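Local atomic coordinates of hydrazine synthase alpha subunit (PDB entry 5C2V), a protein that forms the part of the hydrazine synthase complex that condenses hydroxylamine with ammonia to yield hydrazine, using c-type hemes. Residues C260-N263 against Y268-P271; G429-F434 against V525-Q530; T437-P442 against S538-L543; Y561-Y564 against A568-N571. One frame throughout, in Å; residues are numbered along the deposited sequence.

Contact 1: residues C260-N263 against Y268-P271; sequences CVDN and YPRP. With HEC (heme c), chain B.
Val261 and Arg270 pair across the antiparallel hairpin formed by residues 260-263 and 268-271, a worked example of how a propeller blade finishes its last two strands. Two backbone hydrogen bonds close this pair: Val261 N donates to Arg270 O at 3.0 Å, and Arg270 N returns the bond to Val261 O at 2.9 Å. Both are nearly straight. One residue further along, Cys260 and Pro271 form the non-hydrogen-bonded pair, with CA atoms 4.3 Å apart.

Apolar contact accompanies the same register. The side chains of Val261 and Arg270 run alongside each other on one face of the sheet. Val261 CG2 meets Arg270 CG at 3.5 Å and then lies over one face of the guanidinium. The Arg270 chain, extended from CG to NE, carries NH2 to a hydrogen bond with Asn250 OD1 of the beta subunit.

Towards the turn, polar groups take over. Asp262 swings its carboxylate alongside the ring of Pro269, because CG stands opposite the backbone N (chi1 -165°). From there OD1 receives a weak bond from Tyr268 N at 3.2 Å, while OD2 is hydrogen-bonded to Tyr547 OH. Beyond it, Asn263 OD1 sits against Tyr268 CB. The Tyr268 ring makes a cation-pi contact with Arg554.

At the other end, Pro271 CG lies 3.2 Å from propionate oxygen O1A of the heme. Strand 256-262 is paired on its far side with strand 239-245, through Cys260 with Phe241 and Asp262 with Ile239, leaving 270-273 as the outermost strand of this four-stranded sheet.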
# COMPACT_ATOMS: atom_id res chain seq x y z
N CYS D 260 7.76 16.83 11.65
CA CYS D 260 7.51 16.78 13.08
C CYS D 260 8.08 18.00 13.81
O CYS D 260 8.72 18.86 13.20
CB CYS D 260 8.08 15.50 13.68
SG CYS D 260 9.87 15.31 13.46
N VAL D 261 7.85 18.06 15.12
CA VAL D 261 8.38 19.14 15.94
C VAL D 261 9.05 18.60 17.20
O VAL D 261 8.77 17.49 17.64
CB VAL D 261 7.29 20.15 16.36
CG1 VAL D 261 6.63 20.78 15.14
CG2 VAL D 261 6.25 19.48 17.24
N ASP D 262 9.95 19.40 17.77
CA ASP D 262 10.60 19.06 19.03
C ASP D 262 11.03 20.32 19.76
O ASP D 262 11.27 21.35 19.13
CB ASP D 262 11.81 18.15 18.78
CG ASP D 262 12.30 17.47 20.05
OD1 ASP D 262 11.86 17.86 21.15
OD2 ASP D 262 13.14 16.55 19.94
N ASN D 263 11.12 20.25 21.08
CA ASN D 263 11.64 21.37 21.86
C ASN D 263 13.11 21.58 21.53
O ASN D 263 13.80 20.65 21.12
CB ASN D 263 11.45 21.13 23.35
CG ASN D 263 10.00 21.21 23.78
OD1 ASN D 263 9.49 20.34 24.48
ND2 ASN D 263 9.32 22.28 23.35
N TYR D 268 10.77 16.96 23.98
CA TYR D 268 9.46 16.43 23.62
C TYR D 268 9.21 16.35 22.11
O TYR D 268 8.41 17.12 21.57
CB TYR D 268 8.38 17.30 24.29
CG TYR D 268 6.99 16.70 24.32
CD1 TYR D 268 6.68 15.66 25.18
CD2 TYR D 268 5.98 17.20 23.50
CE1 TYR D 268 5.40 15.12 25.22
CE2 TYR D 268 4.70 16.67 23.54
CZ TYR D 268 4.42 15.63 24.40
OH TYR D 268 3.15 15.10 24.43
N PRO D 269 9.89 15.42 21.42
CA PRO D 269 9.61 15.23 20.00
C PRO D 269 8.24 14.58 19.75
O PRO D 269 7.89 13.61 20.41
CB PRO D 269 10.74 14.30 19.53
CG PRO D 269 11.18 13.59 20.77
CD PRO D 269 11.01 14.58 21.89
N ARG D 270 7.49 15.13 18.80
CA ARG D 270 6.18 14.58 18.45
C ARG D 270 5.92 14.75 16.95
O ARG D 270 6.36 15.73 16.35
CB ARG D 270 5.07 15.24 19.27
CG ARG D 270 4.93 16.73 19.02
CD ARG D 270 3.93 17.37 19.97
NE ARG D 270 3.65 18.76 19.60
CZ ARG D 270 2.63 19.14 18.82
NH1 ARG D 270 1.80 18.23 18.34
NH2 ARG D 270 2.46 20.42 18.54
N PRO D 271 5.19 13.79 16.35
CA PRO D 271 4.91 13.84 14.91
C PRO D 271 3.88 14.90 14.54
O PRO D 271 3.00 15.21 15.35
CB PRO D 271 4.36 12.44 14.62
CG PRO D 271 3.73 12.03 15.90
CD PRO D 271 4.63 12.59 16.98
FE HEC B . 4.82 5.09 20.36
CHA HEC B . 5.15 5.47 16.94
CHB HEC B . 6.33 8.14 20.82
CHC HEC B . 4.87 4.56 23.77
CHD HEC B . 3.52 1.95 19.91
NA HEC B . 5.59 6.53 19.11
C1A HEC B . 5.63 6.49 17.73
C2A HEC B . 6.27 7.70 17.26
C3A HEC B . 6.60 8.43 18.33
C4A HEC B . 6.18 7.72 19.52
CMA HEC B . 7.30 9.81 18.30
CAA HEC B . 6.53 8.05 15.78
CBA HEC B . 5.45 9.00 15.28
CGA HEC B . 4.11 8.31 15.21
O1A HEC B . 3.11 8.88 15.72
O2A HEC B . 4.03 7.19 14.64
NB HEC B . 5.61 6.10 22.00
C1B HEC B . 5.93 7.45 21.94
C2B HEC B . 5.75 8.00 23.27
C3B HEC B . 5.36 7.02 24.09
C4B HEC B . 5.25 5.81 23.31
CMB HEC B . 6.00 9.47 23.68
CAB HEC B . 5.06 7.19 25.60
CBB HEC B . 6.10 6.39 26.42
NC HEC B . 4.25 3.56 21.62
C1C HEC B . 4.45 3.51 22.98
C2C HEC B . 4.05 2.20 23.45
C3C HEC B . 3.78 1.45 22.37
C4C HEC B . 3.83 2.31 21.20
CMC HEC B . 4.24 1.67 24.88
CAC HEC B . 3.37 -0.03 22.40
CBC HEC B . 4.46 -0.89 21.73
ND HEC B . 4.41 3.90 18.69
C1D HEC B . 3.85 2.63 18.76
C2D HEC B . 3.64 2.12 17.42
C3D HEC B . 4.15 3.23 16.49
C4D HEC B . 4.61 4.28 17.36
CMD HEC B . 3.04 0.75 17.03
CAD HEC B . 4.18 3.23 14.95
CBD HEC B . 5.16 2.16 14.48
CGD HEC B . 5.18 2.12 12.98
O1D HEC B . 5.78 1.16 12.42
O2D HEC B . 4.59 3.03 12.34

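Contact 2: residues G429-F434 against V525-Q530; sequences GTWICF and VPYYMQ. With HEC (heme c), chain B.
Trp431 and Met529 make a Met-aromatic contact that bridges two separate beta sheets beside the heme. The sulfur of Met529 stands over one face of the indole, 4.3 Å from SD to the centroid of the six-membered ring of Trp431 and 16° off its normal, displaced towards the rim. The two side chains approach from opposite directions and the backbones stay well apart, the CA atoms of Trp431 and Met529 being 10.7 Å from each other. Met529 is bent at both its second and third torsions, which lets SD touch both the indole and the porphyrin; SD lies 3.5 Å from the methine carbon CHC of the heme.

Tyr527 completes the first shell. Its hydroxyl end reaches the five-membered ring of Trp431, with OH 3.6 Å from Trp431 CD1. The ring planes are only 29° apart but slid well past each other, so little of either ring is stacked on the other. The six-membered part of the indole also meets the heme, where Trp431 CE3 lies 3.6 Å from CBB.

Further out, Trp431 belongs to strand 428-433, held between strands 517-522 and 553-556, whereas Tyr527 and Met529, two residues apart, point from the same side of strand 527-532 in the other sheet. Ile464, on strand 461-467, packs against both Trp431 and Tyr527. Strand 553-556 ends in Cys556, a covalent heme attachment, so the cofactor is walled and tethered by neighbouring strands. The indole's rotation is probably held by its nitrogen, Trp431 NE1 being hydrogen-bonded to Gln521 OE1.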
# COMPACT_ATOMS: atom_id res chain seq x y z
N GLY D 429 17.25 8.83 32.55
CA GLY D 429 15.97 9.51 32.54
C GLY D 429 14.84 8.50 32.70
O GLY D 429 15.10 7.33 32.96
N THR D 430 13.60 8.95 32.54
CA THR D 430 12.46 8.05 32.76
C THR D 430 11.38 8.12 31.68
O THR D 430 11.30 9.07 30.90
CB THR D 430 11.77 8.35 34.12
OG1 THR D 430 11.39 9.73 34.17
CG2 THR D 430 12.71 8.04 35.28
N TRP D 431 10.55 7.09 31.62
CA TRP D 431 9.35 7.17 30.78
C TRP D 431 8.22 6.32 31.35
O TRP D 431 8.45 5.32 32.03
CB TRP D 431 9.66 6.77 29.33
CG TRP D 431 9.99 5.33 29.11
CD1 TRP D 431 11.23 4.77 29.05
CD2 TRP D 431 9.06 4.25 28.90
NE1 TRP D 431 11.14 3.42 28.82
CE2 TRP D 431 9.82 3.08 28.73
CE3 TRP D 431 7.67 4.17 28.85
CZ2 TRP D 431 9.22 1.84 28.51
CZ3 TRP D 431 7.08 2.94 28.63
CH2 TRP D 431 7.85 1.79 28.46
N ILE D 432 6.99 6.75 31.07
CA ILE D 432 5.80 6.11 31.60
C ILE D 432 4.64 6.10 30.59
O ILE D 432 4.34 7.10 29.94
CB ILE D 432 5.34 6.81 32.90
CG1 ILE D 432 3.99 6.28 33.37
CG2 ILE D 432 5.29 8.32 32.72
CD1 ILE D 432 3.51 6.88 34.67
N CYS D 433 4.02 4.93 30.48
CA CYS D 433 2.81 4.76 29.68
C CYS D 433 1.65 4.41 30.60
O CYS D 433 1.76 3.49 31.42
CB CYS D 433 3.00 3.68 28.62
SG CYS D 433 1.59 3.46 27.51
N PHE D 434 0.55 5.13 30.46
CA PHE D 434 -0.60 4.96 31.35
C PHE D 434 -1.37 3.67 31.03
O PHE D 434 -1.81 2.97 31.94
CB PHE D 434 -1.52 6.17 31.25
CG PHE D 434 -0.84 7.47 31.58
CD1 PHE D 434 -0.01 7.57 32.68
CD2 PHE D 434 -1.03 8.59 30.79
CE1 PHE D 434 0.62 8.76 32.99
CE2 PHE D 434 -0.40 9.78 31.08
CZ PHE D 434 0.43 9.87 32.19
N VAL D 525 20.42 8.29 24.17
CA VAL D 525 20.62 7.13 23.30
C VAL D 525 19.30 6.73 22.65
O VAL D 525 18.23 6.83 23.26
CB VAL D 525 21.20 5.92 24.08
CG1 VAL D 525 22.60 6.24 24.59
CG2 VAL D 525 20.28 5.52 25.22
N PRO D 526 19.36 6.29 21.38
CA PRO D 526 18.14 5.87 20.67
C PRO D 526 17.57 4.56 21.20
O PRO D 526 18.34 3.63 21.46
CB PRO D 526 18.62 5.72 19.22
CG PRO D 526 20.07 5.39 19.35
CD PRO D 526 20.56 6.18 20.53
N TYR D 527 16.26 4.49 21.35
CA TYR D 527 15.62 3.29 21.90
C TYR D 527 14.15 3.17 21.50
O TYR D 527 13.54 4.14 21.05
CB TYR D 527 15.74 3.26 23.42
CG TYR D 527 14.74 4.16 24.14
CD1 TYR D 527 14.99 5.51 24.30
CD2 TYR D 527 13.56 3.64 24.66
CE1 TYR D 527 14.08 6.33 24.95
CE2 TYR D 527 12.65 4.45 25.31
CZ TYR D 527 12.92 5.79 25.45
OH TYR D 527 12.01 6.61 26.10
N TYR D 528 13.59 1.97 21.65
CA TYR D 528 12.16 1.77 21.51
C TYR D 528 11.68 0.63 22.41
O TYR D 528 12.48 0.02 23.12
CB TYR D 528 11.79 1.49 20.04
CG TYR D 528 12.38 0.23 19.46
CD1 TYR D 528 11.66 -0.96 19.47
CD2 TYR D 528 13.65 0.23 18.90
CE1 TYR D 528 12.20 -2.11 18.93
CE2 TYR D 528 14.19 -0.92 18.36
CZ TYR D 528 13.46 -2.09 18.38
OH TYR D 528 14.00 -3.24 17.84
N MET D 529 10.38 0.35 22.38
CA MET D 529 9.78 -0.56 23.35
C MET D 529 8.90 -1.64 22.71
O MET D 529 8.42 -1.48 21.58
CB MET D 529 8.95 0.23 24.36
CG MET D 529 7.87 1.09 23.73
SD MET D 529 7.81 2.75 24.42
CE MET D 529 9.41 3.37 23.91
N GLN D 530 8.69 -2.73 23.44
CA GLN D 530 7.81 -3.81 23.01
C GLN D 530 6.95 -4.31 24.17
O GLN D 530 7.48 -4.71 25.21
CB GLN D 530 8.61 -4.97 22.44
CG GLN D 530 9.28 -4.70 21.10
CD GLN D 530 10.06 -5.89 20.60
OE1 GLN D 530 10.58 -6.68 21.38
NE2 GLN D 530 10.14 -6.03 19.28
FE HEC B . 4.82 5.09 20.36
CHA HEC B . 5.15 5.47 16.94
CHB HEC B . 6.33 8.14 20.82
CHC HEC B . 4.87 4.56 23.77
CHD HEC B . 3.52 1.95 19.91
NA HEC B . 5.59 6.53 19.11
C1A HEC B . 5.63 6.49 17.73
C2A HEC B . 6.27 7.70 17.26
C3A HEC B . 6.60 8.43 18.33
C4A HEC B . 6.18 7.72 19.52
CMA HEC B . 7.30 9.81 18.30
CAA HEC B . 6.53 8.05 15.78
CBA HEC B . 5.45 9.00 15.28
CGA HEC B . 4.11 8.31 15.21
O1A HEC B . 3.11 8.88 15.72
O2A HEC B . 4.03 7.19 14.64
NB HEC B . 5.61 6.10 22.00
C1B HEC B . 5.93 7.45 21.94
C2B HEC B . 5.75 8.00 23.27
C3B HEC B . 5.36 7.02 24.09
C4B HEC B . 5.25 5.81 23.31
CMB HEC B . 6.00 9.47 23.68
CAB HEC B . 5.06 7.19 25.60
CBB HEC B . 6.10 6.39 26.42
NC HEC B . 4.25 3.56 21.62
C1C HEC B . 4.45 3.51 22.98
C2C HEC B . 4.05 2.20 23.45
C3C HEC B . 3.78 1.45 22.37
C4C HEC B . 3.83 2.31 21.20
CMC HEC B . 4.24 1.67 24.88
CAC HEC B . 3.37 -0.03 22.40
CBC HEC B . 4.46 -0.89 21.73
ND HEC B . 4.41 3.90 18.69
C1D HEC B . 3.85 2.63 18.76
C2D HEC B . 3.64 2.12 17.42
C3D HEC B . 4.15 3.23 16.49
C4D HEC B . 4.61 4.28 17.36
CMD HEC B . 3.04 0.75 17.03
CAD HEC B . 4.18 3.23 14.95
CBD HEC B . 5.16 2.16 14.48
CGD HEC B . 5.18 2.12 12.98
O1D HEC B . 5.78 1.16 12.42
O2D HEC B . 4.59 3.03 12.34

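Contact 3: residues T437-P442 against S538-L543; sequences TLSDQP and SVQTAL. With HEC (heme c), chain B.
Gln540 extends its side chain towards Ser439 and Gln441, and it is the one residue of 538-543 that touches the loop 437-442, through its amide end. Turned anti to the main-chain nitrogen (chi1 -170°) and extended beyond CG, the side chain carries its carboxamide across to that loop. There NE2 lies 3.5 Å from Ser439 OG and 3.6 Å from Gln441 CB, close approaches without a hydrogen bond between the two segments. The Gln441 side chain crosses that of Gln540 at about a right angle, presenting its aliphatic CB and CG to the amide nitrogen. The bond that holds Gln540 NE2 goes to the carbonyl oxygen of His448, and NE2 also lies 3.5 Å from the heme methyl CMD.

Ser439 is itself held by an ST turn: its OG accepts from Gln441 N at 3.0 Å, which helps hold the hydroxyl beside Gln540; OG also has a weak hydrogen bond with Cys559 O. The intervening Asp440 is hydrogen-bonded through OD1 to His560 ND1, and so probably orients this zinc ligand from the second shell.

On the opposite segment Ala542 CB packs on the porphyrin, 3.5 Å from C1D. Leu543 CB lies close to propionate oxygen O1D.

The chain turns a corner at Val539, and strand 538-541 forms an outer edge of its sheet, next to strand 527-532. The loop 437-442, which follows strand 428-433, is joined to the heme-binding segment by backbone bonding of Leu438 with Cys559.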
# COMPACT_ATOMS: atom_id res chain seq x y z
N THR D 437 -2.08 -1.35 26.73
CA THR D 437 -3.00 -2.12 25.90
C THR D 437 -3.87 -1.21 25.06
O THR D 437 -4.70 -1.67 24.28
CB THR D 437 -3.90 -3.03 26.76
OG1 THR D 437 -4.89 -2.24 27.42
CG2 THR D 437 -3.07 -3.79 27.79
N LEU D 438 -3.68 0.10 25.22
CA LEU D 438 -4.49 1.09 24.52
C LEU D 438 -3.86 1.49 23.19
O LEU D 438 -2.76 2.05 23.16
CB LEU D 438 -4.70 2.32 25.40
CG LEU D 438 -5.54 3.46 24.83
CD1 LEU D 438 -6.98 3.03 24.65
CD2 LEU D 438 -5.45 4.69 25.72
N SER D 439 -4.55 1.20 22.09
CA SER D 439 -4.00 1.47 20.76
C SER D 439 -5.09 1.74 19.72
O SER D 439 -6.23 1.32 19.87
CB SER D 439 -3.14 0.30 20.30
OG SER D 439 -2.50 0.60 19.07
N ASP D 440 -4.71 2.45 18.66
CA ASP D 440 -5.60 2.65 17.52
C ASP D 440 -5.29 1.62 16.43
O ASP D 440 -5.92 1.60 15.38
CB ASP D 440 -5.46 4.07 16.96
CG ASP D 440 -4.14 4.31 16.24
OD1 ASP D 440 -3.17 3.57 16.50
OD2 ASP D 440 -4.07 5.24 15.41
N GLN D 441 -4.32 0.76 16.71
CA GLN D 441 -3.89 -0.26 15.76
C GLN D 441 -4.71 -1.54 15.91
O GLN D 441 -5.05 -1.94 17.03
CB GLN D 441 -2.41 -0.58 15.95
CG GLN D 441 -1.48 0.57 15.57
CD GLN D 441 -1.58 0.93 14.10
OE1 GLN D 441 -1.85 2.07 13.74
NE2 GLN D 441 -1.35 -0.06 13.23
N PRO D 442 -5.05 -2.18 14.78
CA PRO D 442 -5.82 -3.42 14.78
C PRO D 442 -4.94 -4.64 14.98
O PRO D 442 -3.72 -4.51 15.12
CB PRO D 442 -6.45 -3.42 13.39
CG PRO D 442 -5.42 -2.76 12.54
CD PRO D 442 -4.76 -1.71 13.41
N SER D 538 6.75 -10.39 22.14
CA SER D 538 6.23 -9.08 21.75
C SER D 538 4.91 -9.20 20.98
O SER D 538 4.86 -9.81 19.91
CB SER D 538 7.26 -8.33 20.91
OG SER D 538 6.72 -7.11 20.42
N VAL D 539 3.87 -8.60 21.53
CA VAL D 539 2.57 -8.52 20.87
C VAL D 539 2.56 -7.38 19.86
O VAL D 539 2.03 -7.51 18.75
CB VAL D 539 1.43 -8.33 21.88
CG1 VAL D 539 0.08 -8.25 21.17
CG2 VAL D 539 1.42 -9.47 22.89
N GLN D 540 3.15 -6.26 20.26
CA GLN D 540 3.23 -5.08 19.40
C GLN D 540 4.56 -4.37 19.60
O GLN D 540 5.04 -4.23 20.73
CB GLN D 540 2.06 -4.14 19.69
CG GLN D 540 1.90 -2.99 18.71
CD GLN D 540 0.62 -2.20 18.94
OE1 GLN D 540 -0.16 -2.52 19.84
NE2 GLN D 540 0.39 -1.18 18.12
N THR D 541 5.16 -3.92 18.50
CA THR D 541 6.44 -3.24 18.56
C THR D 541 6.29 -1.79 18.14
O THR D 541 5.62 -1.49 17.15
CB THR D 541 7.49 -3.94 17.66
OG1 THR D 541 7.62 -5.31 18.04
CG2 THR D 541 8.84 -3.25 17.77
N ALA D 542 6.92 -0.89 18.88
CA ALA D 542 6.91 0.52 18.50
C ALA D 542 8.12 0.76 17.62
O ALA D 542 9.26 0.75 18.09
CB ALA D 542 6.94 1.41 19.72
N LEU D 543 7.87 1.00 16.33
CA LEU D 543 8.96 1.14 15.39
C LEU D 543 9.20 2.61 15.11
O LEU D 543 8.45 3.26 14.38
CB LEU D 543 8.66 0.37 14.10
CG LEU D 543 8.63 -1.15 14.24
CD1 LEU D 543 8.17 -1.80 12.95
CD2 LEU D 543 10.00 -1.69 14.65
FE HEC B . 4.82 5.09 20.36
CHA HEC B . 5.15 5.47 16.94
CHB HEC B . 6.33 8.14 20.82
CHC HEC B . 4.87 4.56 23.77
CHD HEC B . 3.52 1.95 19.91
NA HEC B . 5.59 6.53 19.11
C1A HEC B . 5.63 6.49 17.73
C2A HEC B . 6.27 7.70 17.26
C3A HEC B . 6.60 8.43 18.33
C4A HEC B . 6.18 7.72 19.52
CMA HEC B . 7.30 9.81 18.30
CAA HEC B . 6.53 8.05 15.78
CBA HEC B . 5.45 9.00 15.28
CGA HEC B . 4.11 8.31 15.21
O1A HEC B . 3.11 8.88 15.72
O2A HEC B . 4.03 7.19 14.64
NB HEC B . 5.61 6.10 22.00
C1B HEC B . 5.93 7.45 21.94
C2B HEC B . 5.75 8.00 23.27
C3B HEC B . 5.36 7.02 24.09
C4B HEC B . 5.25 5.81 23.31
CMB HEC B . 6.00 9.47 23.68
CAB HEC B . 5.06 7.19 25.60
CBB HEC B . 6.10 6.39 26.42
NC HEC B . 4.25 3.56 21.62
C1C HEC B . 4.45 3.51 22.98
C2C HEC B . 4.05 2.20 23.45
C3C HEC B . 3.78 1.45 22.37
C4C HEC B . 3.83 2.31 21.20
CMC HEC B . 4.24 1.67 24.88
CAC HEC B . 3.37 -0.03 22.40
CBC HEC B . 4.46 -0.89 21.73
ND HEC B . 4.41 3.90 18.69
C1D HEC B . 3.85 2.63 18.76
C2D HEC B . 3.64 2.12 17.42
C3D HEC B . 4.15 3.23 16.49
C4D HEC B . 4.61 4.28 17.36
CMD HEC B . 3.04 0.75 17.03
CAD HEC B . 4.18 3.23 14.95
CBD HEC B . 5.16 2.16 14.48
CGD HEC B . 5.18 2.12 12.98
O1D HEC B . 5.78 1.16 12.42
O2D HEC B . 4.59 3.03 12.34

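Contact 4: residues Y561-Y564 against A568-N571; sequences YGSY and AFKN. With HEC (heme c), chain B.
Ser563 sets its CB squarely over the ring of Phe569 in a CH-pi contact, 4.1 Å from the Phe569 centroid and 2° off the normal. Phe569 leaves its backbone pointing away from residues 561-564, yet chi1 of -82° places CG beside the backbone N and folds the ring back under the serine. Its CE1 then comes to 3.5 Å from Ser563 O. The serine hydroxyl, over the same face, has a weak bond with Ser557 N.

Tyr561 meets the second segment differently. Ala568 O lies at the edge of the Tyr561 ring, near its plane, 4.1 Å from CE2, and the Lys570 chain passes beside the phenol. Tyr561 OH is hydrogen-bonded to Arg567, in the short connection between the segments. Residues 568-571 are also gripped by the beta subunit, whose Asn213 and Trp214 bond to the Asn571 amide.

Tyr564 turns away from residues 568-571 and towards the heme. Its CG sits between the backbone N and the carbonyl carbon, and the ring tilts over the porphyrin, with Tyr564 CE1 3.2 Å from NA. The phenol oxygen OH binds the iron at 2.1 Å.

Cys556, Cys559 and His560 follow the CXXCH pattern of c-type hemes, but here the histidine binds zinc and a tyrosine oxygen four residues later takes the axial position. The heme is pentacoordinated, consistent with a catalytic rather than a purely electron-carrying role.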
# COMPACT_ATOMS: atom_id res chain seq x y z
N TYR D 561 -1.74 5.41 20.77
CA TYR D 561 -3.17 5.71 20.90
C TYR D 561 -3.53 7.03 20.21
O TYR D 561 -4.69 7.27 19.88
CB TYR D 561 -3.57 5.75 22.38
CG TYR D 561 -4.90 6.43 22.63
CD1 TYR D 561 -6.10 5.81 22.31
CD2 TYR D 561 -4.96 7.70 23.20
CE1 TYR D 561 -7.32 6.43 22.55
CE2 TYR D 561 -6.17 8.33 23.44
CZ TYR D 561 -7.34 7.69 23.11
OH TYR D 561 -8.55 8.31 23.35
N GLY D 562 -2.52 7.87 19.98
CA GLY D 562 -2.75 9.16 19.35
C GLY D 562 -2.64 10.34 20.29
O GLY D 562 -2.91 11.48 19.90
N SER D 563 -2.25 10.08 21.54
CA SER D 563 -2.04 11.15 22.50
C SER D 563 -0.91 12.07 22.05
O SER D 563 -0.93 13.26 22.34
CB SER D 563 -1.73 10.60 23.89
OG SER D 563 -0.40 10.11 23.96
N TYR D 564 0.08 11.51 21.36
CA TYR D 564 1.13 12.33 20.78
C TYR D 564 0.90 12.65 19.30
O TYR D 564 1.77 13.26 18.67
CB TYR D 564 2.51 11.68 20.97
CG TYR D 564 2.60 10.18 20.79
CD1 TYR D 564 2.78 9.61 19.54
CD2 TYR D 564 2.58 9.34 21.90
CE1 TYR D 564 2.89 8.23 19.39
CE2 TYR D 564 2.69 7.96 21.75
CZ TYR D 564 2.85 7.41 20.50
OH TYR D 564 2.97 6.05 20.36
N ALA D 568 -6.52 14.03 22.05
CA ALA D 568 -6.28 14.58 23.37
C ALA D 568 -5.98 13.47 24.36
O ALA D 568 -6.47 12.35 24.22
CB ALA D 568 -7.48 15.40 23.83
N PHE D 569 -5.16 13.78 25.36
CA PHE D 569 -4.83 12.84 26.41
C PHE D 569 -6.08 12.31 27.10
O PHE D 569 -6.95 13.09 27.50
CB PHE D 569 -3.90 13.49 27.44
CG PHE D 569 -2.46 13.50 27.05
CD1 PHE D 569 -2.00 14.33 26.04
CD2 PHE D 569 -1.55 12.67 27.69
CE1 PHE D 569 -0.66 14.34 25.68
CE2 PHE D 569 -0.21 12.68 27.34
CZ PHE D 569 0.23 13.51 26.33
N LYS D 570 -6.19 11.00 27.22
CA LYS D 570 -7.30 10.40 27.94
C LYS D 570 -7.04 10.52 29.44
O LYS D 570 -5.91 10.36 29.90
CB LYS D 570 -7.48 8.93 27.55
CG LYS D 570 -8.61 8.22 28.29
CD LYS D 570 -9.36 7.25 27.39
CE LYS D 570 -8.55 5.99 27.13
NZ LYS D 570 -8.42 5.15 28.35
N ASN D 571 -8.09 10.81 30.20
CA ASN D 571 -7.93 10.95 31.64
C ASN D 571 -7.83 9.56 32.24
O ASN D 571 -8.78 8.77 32.18
CB ASN D 571 -9.09 11.73 32.25
CG ASN D 571 -8.77 12.27 33.63
OD1 ASN D 571 -7.61 12.31 34.04
ND2 ASN D 571 -9.80 12.70 34.35
FE HEC B . 4.82 5.09 20.36
CHA HEC B . 5.15 5.47 16.94
CHB HEC B . 6.33 8.14 20.82
CHC HEC B . 4.87 4.56 23.77
CHD HEC B . 3.52 1.95 19.91
NA HEC B . 5.59 6.53 19.11
C1A HEC B . 5.63 6.49 17.73
C2A HEC B . 6.27 7.70 17.26
C3A HEC B . 6.60 8.43 18.33
C4A HEC B . 6.18 7.72 19.52
CMA HEC B . 7.30 9.81 18.30
CAA HEC B . 6.53 8.05 15.78
CBA HEC B . 5.45 9.00 15.28
CGA HEC B . 4.11 8.31 15.21
O1A HEC B . 3.11 8.88 15.72
O2A HEC B . 4.03 7.19 14.64
NB HEC B . 5.61 6.10 22.00
C1B HEC B . 5.93 7.45 21.94
C2B HEC B . 5.75 8.00 23.27
C3B HEC B . 5.36 7.02 24.09
C4B HEC B . 5.25 5.81 23.31
CMB HEC B . 6.00 9.47 23.68
CAB HEC B . 5.06 7.19 25.60
CBB HEC B . 6.10 6.39 26.42
NC HEC B . 4.25 3.56 21.62
C1C HEC B . 4.45 3.51 22.98
C2C HEC B . 4.05 2.20 23.45
C3C HEC B . 3.78 1.45 22.37
C4C HEC B . 3.83 2.31 21.20
CMC HEC B . 4.24 1.67 24.88
CAC HEC B . 3.37 -0.03 22.40
CBC HEC B . 4.46 -0.89 21.73
ND HEC B . 4.41 3.90 18.69
C1D HEC B . 3.85 2.63 18.76
C2D HEC B . 3.64 2.12 17.42
C3D HEC B . 4.15 3.23 16.49
C4D HEC B . 4.61 4.28 17.36
CMD HEC B . 3.04 0.75 17.03
CAD HEC B . 4.18 3.23 14.95
CBD HEC B . 5.16 2.16 14.48
CGD HEC B . 5.18 2.12 12.98
O1D HEC B . 5.78 1.16 12.42
O2D HEC B . 4.59 3.03 12.34

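All four contacts line one heme, but at different depths and with different chemistry. Contacts 1, 2 and 4 are largely buried, whereas contact 3 is partly exposed. Contact 1 is a propeller hairpin ruled by backbone hydrogen bonds; contacts 2 to 4 rest on side chains, aromatic and sulfur in 2, amide and hydroxyl in 3, ring faces and edges in 4. Contacts 2 and 3 share a sheet through neighbouring strands 527-532 and 538-541, where Met529 O and Ala542 N probably bond. Contact 4 is the meeting ground: Tyr564 and Phe569 pack on Pro271 and Tyr268 of contact 1, while Tyr561 and Lys570 touch Leu438 of contact 3.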